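PA1221 (Pseudomonas aeruginosa, PDB 4DG9) joins an AMP-binding domain of the ANL enzyme family to a carrier domain with a phosphopantetheine attachment site in a single chain. Local coordinates at residues Pro442-Cys447 / Cys462-Lys467; Lys110-Trp115 / Trp482-Ala487. All coordinates share one frame; numbering follows the deposited sequence.

Contact 1: Pro442-Cys447 / Cys462-Lys467; sequences PGILDC and CAWTGK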
ATOM      1  N   PRO A 442      20.391  21.082  -9.819  1.00 61.86           N
ATOM      2  CA  PRO A 442      21.200  22.256 -10.129  1.00 53.39           C
ATOM      3  C   PRO A 442      20.716  23.470  -9.360  1.00 48.14           C
ATOM      4  O   PRO A 442      19.543  23.832  -9.438  1.00 46.32           O
ATOM      5  CB  PRO A 442      20.947  22.460 -11.622  1.00 52.53           C
ATOM      6  CG  PRO A 442      20.519  21.133 -12.123  1.00 54.74           C
ATOM      7  CD  PRO A 442      19.725  20.540 -11.015  1.00 59.42           C
ATOM      8  N   GLY A 443      21.636  24.113  -8.654  1.00 50.79           N
ATOM      9  CA  GLY A 443      21.334  25.347  -7.964  1.00 49.77           C
ATOM     10  C   GLY A 443      20.813  25.101  -6.572  1.00 51.20           C
ATOM     11  O   GLY A 443      20.434  26.040  -5.877  1.00 61.93           O
ATOM     12  N   ILE A 444      20.786  23.837  -6.164  1.00 41.38           N
ATOM     13  CA  ILE A 444      20.355  23.503  -4.813  1.00 44.80           C
ATOM     14  C   ILE A 444      21.535  23.127  -3.940  1.00 39.82           C
ATOM     15  O   ILE A 444      22.278  22.188  -4.238  1.00 47.99           O
ATOM     16  CB  ILE A 444      19.314  22.367  -4.801  1.00 50.29           C
ATOM     17  CG1 ILE A 444      17.926  22.933  -5.091  1.00 35.72           C
ATOM     18  CG2 ILE A 444      19.324  21.642  -3.454  1.00 51.11           C
ATOM     19  CD1 ILE A 444      16.890  21.879  -5.364  1.00 38.01           C
ATOM     20  N   LEU A 445      21.701  23.876  -2.859  1.00 45.35           N
ATOM     21  CA  LEU A 445      22.813  23.663  -1.938  1.00 51.79           C
ATOM     22  C   LEU A 445      22.501  22.525  -0.977  1.00 54.43           C
ATOM     23  O   LEU A 445      23.155  21.481  -1.005  1.00 51.34           O
ATOM     24  CB  LEU A 445      23.114  24.952  -1.173  1.00 48.84           C
ATOM     25  CG  LEU A 445      23.401  26.123  -2.121  1.00 56.33           C
ATOM     26  CD1 LEU A 445      23.283  27.500  -1.447  1.00 60.29           C
ATOM     27  CD2 LEU A 445      24.761  25.939  -2.776  1.00 50.05           C
ATOM     28  N   ASP A 446      21.492  22.725  -0.135  1.00 56.32           N
ATOM     29  CA  ASP A 446      21.107  21.713   0.839  1.00 59.79           C
ATOM     30  C   ASP A 446      19.624  21.366   0.752  1.00 59.43           C
ATOM     31  O   ASP A 446      18.830  22.120   0.180  1.00 61.74           O
ATOM     32  CB  ASP A 446      21.448  22.187   2.252  1.00 53.79           C
ATOM     33  CG  ASP A 446      22.091  21.108   3.086  1.00 51.97           C
ATOM     34  OD1 ASP A 446      21.869  19.913   2.801  1.00 49.45           O
ATOM     35  OD2 ASP A 446      22.825  21.458   4.027  1.00 61.87           O
ATOM     36  N   CYS A 447      19.264  20.213   1.309  1.00 49.90           N
ATOM     37  CA  CYS A 447      17.867  19.809   1.410  1.00 47.85           C
ATOM     38  C   CYS A 447      17.581  18.984   2.669  1.00 46.16           C
ATOM     39  O   CYS A 447      18.339  18.073   3.018  1.00 48.50           O
ATOM     40  CB  CYS A 447      17.457  19.012   0.169  1.00 51.28           C
ATOM     41  SG  CYS A 447      15.802  18.302   0.264  1.00 57.67           S
ATOM     42  N   CYS A 462       9.488  19.171   2.564  1.00 34.64           N
ATOM     43  CA  CYS A 462      10.805  19.381   1.994  1.00 39.29           C
ATOM     44  C   CYS A 462      11.231  20.841   2.093  1.00 43.22           C
ATOM     45  O   CYS A 462      10.585  21.726   1.522  1.00 43.74           O
ATOM     46  CB  CYS A 462      10.800  18.948   0.525  1.00 39.93           C
ATOM     47  SG  CYS A 462      12.204  19.533  -0.438  1.00 42.39           S
ATOM     48  N   ALA A 463      12.327  21.091   2.802  1.00 47.90           N
ATOM     49  CA  ALA A 463      12.884  22.443   2.869  1.00 48.07           C
ATOM     50  C   ALA A 463      14.254  22.479   2.202  1.00 48.19           C
ATOM     51  O   ALA A 463      15.126  21.686   2.538  1.00 51.71           O
ATOM     52  CB  ALA A 463      12.980  22.912   4.312  1.00 37.92           C
ATOM     53  N   TRP A 464      14.451  23.390   1.255  1.00 41.89           N
ATOM     54  CA  TRP A 464      15.716  23.424   0.530  1.00 38.84           C
ATOM     55  C   TRP A 464      16.338  24.809   0.513  1.00 48.67           C
ATOM     56  O   TRP A 464      15.646  25.810   0.658  1.00 56.28           O
ATOM     57  CB  TRP A 464      15.530  22.913  -0.903  1.00 38.78           C
ATOM     58  CG  TRP A 464      14.548  23.714  -1.714  1.00 44.44           C
ATOM     59  CD1 TRP A 464      13.191  23.566  -1.741  1.00 53.55           C
ATOM     60  CD2 TRP A 464      14.850  24.779  -2.623  1.00 43.16           C
ATOM     61  NE1 TRP A 464      12.629  24.477  -2.603  1.00 52.48           N
ATOM     62  CE2 TRP A 464      13.626  25.233  -3.156  1.00 43.28           C
ATOM     63  CE3 TRP A 464      16.032  25.397  -3.028  1.00 47.12           C
ATOM     64  CZ2 TRP A 464      13.555  26.272  -4.072  1.00 41.86           C
ATOM     65  CZ3 TRP A 464      15.957  26.432  -3.942  1.00 51.92           C
ATOM     66  CH2 TRP A 464      14.729  26.859  -4.452  1.00 48.60           C
ATOM     67  N   THR A 465      17.650  24.862   0.323  1.00 50.41           N
ATOM     68  CA  THR A 465      18.346  26.134   0.192  1.00 47.90           C
ATOM     69  C   THR A 465      19.065  26.179  -1.147  1.00 59.22           C
ATOM     70  O   THR A 465      19.406  25.140  -1.718  1.00 61.92           O
ATOM     71  CB  THR A 465      19.383  26.322   1.302  1.00 39.58           C
ATOM     72  OG1 THR A 465      20.419  25.343   1.151  1.00 39.45           O
ATOM     73  CG2 THR A 465      18.731  26.169   2.671  1.00 40.23           C
ATOM     74  N   GLY A 466      19.285  27.388  -1.652  1.00 61.10           N
ATOM     75  CA  GLY A 466      19.955  27.564  -2.924  1.00 62.26           C
ATOM     76  C   GLY A 466      19.460  28.801  -3.646  1.00 60.07           C
ATOM     77  O   GLY A 466      18.880  29.695  -3.033  1.00 58.62           O
ATOM     78  N   LYS A 467      19.687  28.848  -4.953  1.00 62.85           N
ATOM     79  CA  LYS A 467      19.207  29.958  -5.768  1.00 71.02           C
ATOM     80  C   LYS A 467      17.679  30.078  -5.686  1.00 70.85           C
ATOM     81  O   LYS A 467      16.964  29.077  -5.662  1.00 65.35           O
ATOM     82  CB  LYS A 467      19.659  29.779  -7.216  1.00 76.32           C
ATOM     83  CG  LYS A 467      20.259  31.024  -7.834  1.00 80.68           C
ATOM     84  CD  LYS A 467      21.705  30.797  -8.246  1.00 82.94           C
ATOM     85  CE  LYS A 467      22.006  31.491  -9.571  1.00 84.33           C
ATOM     86  NZ  LYS A 467      23.448  31.843  -9.727  1.00 79.67           N
TER

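Contact 2: Lys110-Trp115 / Trp482-Ala487; sequences KQPAAW and WQRPHA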
ATOM      1  N   LYS A 110      -0.671   6.492 -13.605  1.00 62.27           N
ATOM      2  CA  LYS A 110      -0.578   7.750 -12.879  1.00 62.27           C
ATOM      3  C   LYS A 110       0.874   8.179 -12.712  1.00 58.57           C
ATOM      4  O   LYS A 110       1.142   9.225 -12.135  1.00 66.22           O
ATOM      5  CB  LYS A 110      -1.240   7.648 -11.497  1.00 63.99           C
ATOM      6  CG  LYS A 110      -2.743   7.482 -11.538  1.00 69.14           C
ATOM      7  CD  LYS A 110      -3.332   7.401 -10.139  1.00 69.45           C
ATOM      8  CE  LYS A 110      -4.770   6.901 -10.205  1.00 74.00           C
ATOM      9  NZ  LYS A 110      -5.521   7.502 -11.349  1.00 71.64           N
ATOM     10  N   GLN A 111       1.810   7.360 -13.184  1.00 41.33           N
ATOM     11  CA  GLN A 111       3.216   7.574 -12.850  1.00 34.96           C
ATOM     12  C   GLN A 111       3.983   8.024 -14.074  1.00 31.70           C
ATOM     13  O   GLN A 111       3.537   7.812 -15.188  1.00 32.16           O
ATOM     14  CB  GLN A 111       3.856   6.313 -12.256  1.00 22.16           C
ATOM     15  CG  GLN A 111       3.102   5.746 -11.053  1.00 28.90           C
ATOM     16  CD  GLN A 111       2.964   6.745  -9.900  1.00 37.72           C
ATOM     17  OE1 GLN A 111       3.718   7.719  -9.805  1.00 43.68           O
ATOM     18  NE2 GLN A 111       1.994   6.502  -9.020  1.00 26.43           N
ATOM     19  N   PRO A 112       5.114   8.711 -13.869  1.00 31.24           N
ATOM     20  CA  PRO A 112       5.825   9.221 -15.042  1.00 33.30           C
ATOM     21  C   PRO A 112       6.435   8.118 -15.905  1.00 41.11           C
ATOM     22  O   PRO A 112       6.857   7.057 -15.420  1.00 40.38           O
ATOM     23  CB  PRO A 112       6.903  10.140 -14.441  1.00 24.37           C
ATOM     24  CG  PRO A 112       7.002   9.775 -13.014  1.00 24.44           C
ATOM     25  CD  PRO A 112       5.658   9.243 -12.610  1.00 29.29           C
ATOM     26  N   ALA A 113       6.482   8.403 -17.199  1.00 37.98           N
ATOM     27  CA  ALA A 113       6.906   7.448 -18.200  1.00 25.30           C
ATOM     28  C   ALA A 113       8.237   6.797 -17.862  1.00 35.85           C
ATOM     29  O   ALA A 113       8.341   5.576 -17.821  1.00 47.75           O
ATOM     30  CB  ALA A 113       6.980   8.121 -19.558  1.00 24.21           C
ATOM     31  N   ALA A 114       9.263   7.605 -17.632  1.00 31.97           N
ATOM     32  CA  ALA A 114      10.575   7.045 -17.341  1.00 26.49           C
ATOM     33  C   ALA A 114      10.514   6.066 -16.168  1.00 27.10           C
ATOM     34  O   ALA A 114      11.231   5.068 -16.148  1.00 33.01           O
ATOM     35  CB  ALA A 114      11.588   8.147 -17.074  1.00 20.13           C
ATOM     36  N   TRP A 115       9.651   6.345 -15.194  1.00 32.66           N
ATOM     37  CA  TRP A 115       9.576   5.497 -14.004  1.00 29.99           C
ATOM     38  C   TRP A 115       9.062   4.113 -14.393  1.00 31.86           C
ATOM     39  O   TRP A 115       9.682   3.087 -14.064  1.00 27.71           O
ATOM     40  CB  TRP A 115       8.708   6.153 -12.916  1.00 28.33           C
ATOM     41  CG  TRP A 115       8.428   5.266 -11.744  1.00 28.72           C
ATOM     42  CD1 TRP A 115       7.320   4.500 -11.553  1.00 28.01           C
ATOM     43  CD2 TRP A 115       9.276   5.035 -10.610  1.00 25.20           C
ATOM     44  NE1 TRP A 115       7.423   3.807 -10.379  1.00 30.83           N
ATOM     45  CE2 TRP A 115       8.615   4.116  -9.778  1.00 29.02           C
ATOM     46  CE3 TRP A 115      10.533   5.505 -10.226  1.00 26.08           C
ATOM     47  CZ2 TRP A 115       9.165   3.660  -8.580  1.00 30.38           C
ATOM     48  CZ3 TRP A 115      11.085   5.046  -9.037  1.00 26.87           C
ATOM     49  CH2 TRP A 115      10.401   4.140  -8.229  1.00 31.03           C
ATOM     50  N   TRP A 482       3.727   9.207  -5.157  1.00 19.89           N
ATOM     51  CA  TRP A 482       3.822   8.941  -3.735  1.00 26.35           C
ATOM     52  C   TRP A 482       5.162   9.348  -3.130  1.00 26.30           C
ATOM     53  O   TRP A 482       5.325   9.328  -1.912  1.00 37.24           O
ATOM     54  CB  TRP A 482       3.470   7.477  -3.419  1.00 26.47           C
ATOM     55  CG  TRP A 482       4.119   6.461  -4.303  1.00 30.00           C
ATOM     56  CD1 TRP A 482       3.650   5.983  -5.502  1.00 33.16           C
ATOM     57  CD2 TRP A 482       5.340   5.769  -4.048  1.00 33.61           C
ATOM     58  NE1 TRP A 482       4.524   5.047  -6.016  1.00 31.64           N
ATOM     59  CE2 TRP A 482       5.570   4.901  -5.142  1.00 38.71           C
ATOM     60  CE3 TRP A 482       6.272   5.807  -3.013  1.00 39.65           C
ATOM     61  CZ2 TRP A 482       6.689   4.083  -5.216  1.00 39.59           C
ATOM     62  CZ3 TRP A 482       7.387   4.985  -3.092  1.00 42.30           C
ATOM     63  CH2 TRP A 482       7.584   4.137  -4.181  1.00 35.11           C
ATOM     64  N   GLN A 483       6.128   9.701  -3.969  1.00 26.06           N
ATOM     65  CA  GLN A 483       7.420  10.186  -3.455  1.00 35.70           C
ATOM     66  C   GLN A 483       7.578  11.700  -3.453  1.00 26.12           C
ATOM     67  O   GLN A 483       8.610  12.191  -3.038  1.00 23.40           O
ATOM     68  CB  GLN A 483       8.602   9.565  -4.215  1.00 14.94           C
ATOM     69  CG  GLN A 483       8.589   8.069  -4.214  1.00 30.01           C
ATOM     70  CD  GLN A 483       9.907   7.479  -4.644  1.00 33.75           C
ATOM     71  OE1 GLN A 483      10.799   8.194  -5.128  1.00 32.49           O
ATOM     72  NE2 GLN A 483      10.048   6.165  -4.463  1.00 26.10           N
ATOM     73  N   ARG A 484       6.584  12.427  -3.956  1.00 25.33           N
ATOM     74  CA  ARG A 484       6.681  13.882  -4.061  1.00 28.65           C
ATOM     75  C   ARG A 484       6.279  14.551  -2.764  1.00 35.63           C
ATOM     76  O   ARG A 484       5.224  14.253  -2.211  1.00 43.43           O
ATOM     77  CB  ARG A 484       5.779  14.413  -5.166  1.00 27.86           C
ATOM     78  CG  ARG A 484       5.866  13.622  -6.446  1.00 34.28           C
ATOM     79  CD  ARG A 484       5.158  14.312  -7.584  1.00 25.88           C
ATOM     80  NE  ARG A 484       5.367  13.564  -8.811  1.00 34.92           N
ATOM     81  CZ  ARG A 484       4.445  13.410  -9.750  1.00 39.09           C
ATOM     82  NH1 ARG A 484       3.253  13.968  -9.596  1.00 38.10           N
ATOM     83  NH2 ARG A 484       4.712  12.698 -10.836  1.00 36.90           N
ATOM     84  N   PRO A 485       7.121  15.461  -2.272  1.00 35.48           N
ATOM     85  CA  PRO A 485       6.777  16.193  -1.052  1.00 34.66           C
ATOM     86  C   PRO A 485       5.464  16.980  -1.202  1.00 39.41           C
ATOM     87  O   PRO A 485       5.125  17.505  -2.272  1.00 36.03           O
ATOM     88  CB  PRO A 485       7.959  17.140  -0.874  1.00 32.02           C
ATOM     89  CG  PRO A 485       9.099  16.451  -1.576  1.00 36.35           C
ATOM     90  CD  PRO A 485       8.477  15.781  -2.756  1.00 32.70           C
ATOM     91  N   HIS A 486       4.722  17.047  -0.106  1.00 32.73           N
ATOM     92  CA  HIS A 486       3.463  17.761  -0.061  1.00 29.59           C
ATOM     93  C   HIS A 486       3.702  19.265   0.067  1.00 42.33           C
ATOM     94  O   HIS A 486       2.850  20.076  -0.284  1.00 42.71           O
ATOM     95  CB  HIS A 486       2.645  17.227   1.103  1.00 28.18           C
ATOM     96  CG  HIS A 486       2.460  15.743   1.059  1.00 32.68           C
ATOM     97  ND1 HIS A 486       2.577  14.942   2.174  1.00 47.32           N
ATOM     98  CD2 HIS A 486       2.179  14.913   0.027  1.00 31.00           C
ATOM     99  CE1 HIS A 486       2.370  13.681   1.830  1.00 42.64           C
ATOM    100  NE2 HIS A 486       2.128  13.638   0.533  1.00 31.88           N
ATOM    101  N   ALA A 487       4.874  19.625   0.576  1.00 47.66           N
ATOM    102  CA  ALA A 487       5.312  21.012   0.592  1.00 46.74           C
ATOM    103  C   ALA A 487       6.790  21.105   0.215  1.00 48.77           C
ATOM    104  O   ALA A 487       7.614  20.326   0.692  1.00 48.72           O
ATOM    105  CB  ALA A 487       5.057  21.649   1.963  1.00 33.99           C
TER

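Contact 1: Pro442-Cys447 / Cys462-Lys467
Gly-443 starts the pairing with Lys-467: its carbonyl O accepts the backbone N-H of Lys-467, with N and O 3.0 Å apart. Ile-444 then stands opposite Gly-466 in an antiparallel non-hydrogen-bonded pair, and its side chain crosses that of Trp-464 at about a right angle. Ile-444 CG1 lies 3.7 Å from Trp-464 CE3, and Ile-444 CD1 sits over one face of the indole, toward its rim.

Here the chain illustrates a classic beta bulge, because Leu-445 and Asp-446 both face Thr-465. Leu-445 N donates to Thr-465 O at 2.9 Å, and Asp-446 O receives the N-H of Thr-465. The threonine hydroxyl binds the second residue of the bulge. Placed between backbone N and carbonyl carbon (chi1 66°), OG1 of Thr-465 accepts Asp-446 N at 3.1 Å. The Asp-446 carboxylate leads away to a salt bridge with Arg-439.

Beyond the bulge, Cys-447 pairs with Trp-464, and its SG, anti to the backbone N, comes 3.9 Å from Cys-462 SG.

Both cysteines pack on Phe-438 of helix 431-439, while strand 487-490 pairs with the other side of strand 459-466, leaving strand 444-452 at the border of the three-stranded sheet.

Contact 2: Lys110-Trp115 / Trp482-Ala487
Trp-482 meets two side chains of the opposite segment at different parts of its indole. NE2 of Gln-111 lies at the ring edge, near its plane, 3.9 Å from Trp-482 CD1; amide and ring planes are turned 70° apart. With chi1 at 47°, Trp-482 CG lies between its backbone N and carbonyl carbon, and Gln-483 CG packs over one face of the indole, toward the rim. The Gln-111 amide is held from outside the contact: OE1 accepts Thr-481 N and NE2 donates to Asp-108 OD2. Farther round, CZ2 of Trp-482 approaches CZ2 of Trp-115 at 4.2 Å, the two side chains crossing at about a right angle.

The meeting exemplifies how an ANL-type enzyme brings its small C-terminal domain against the larger N-terminal one. Trp-482 also stacks with Tyr-427 and meets Phe-215 edge-to-face, and the side chain of Trp-482 lies about 6 Å from the bound DG9.

Gln-483, buried, adds a looser touch, its NE2 4.3 Å from Trp-115 CH2. Next along the chain, Arg-484 runs extended from CG to NE and brings NH2 within 4.0 Å of Pro-112 CD, the two side chains coming from opposite directions. NE of this arginine is spent on Leu-479 O. Pro-112 itself occupies the N-cap position of helix 113-123, which places Arg-484 beside the start of that helix. Past Arg-484 the segment turns off toward strand 459-466, where Pro-485 packs on Leu-460.

Overall arrangement
From the N terminus, the first segment encountered is 110-115, where helix 113-123 begins. Its partner, 482-487, arrives 367 residues later, so contact 2 closes a very long loop that takes in much of the AMP-binding enzyme region and the hairpin 444-466. Contact 1 is nested within that loop and is far more local: 14 residues separate its segments, and they form one beta hairpin. The two contacts lie about 19 Å apart between centres, yet they touch directly, because Cys-462 N probably hydrogen-bonds to Ala-487 O and Cys-462 also packs against Pro-485. Segment 482-487 thus links the hairpin sheet of contact 1 to the inter-domain seam of contact 2.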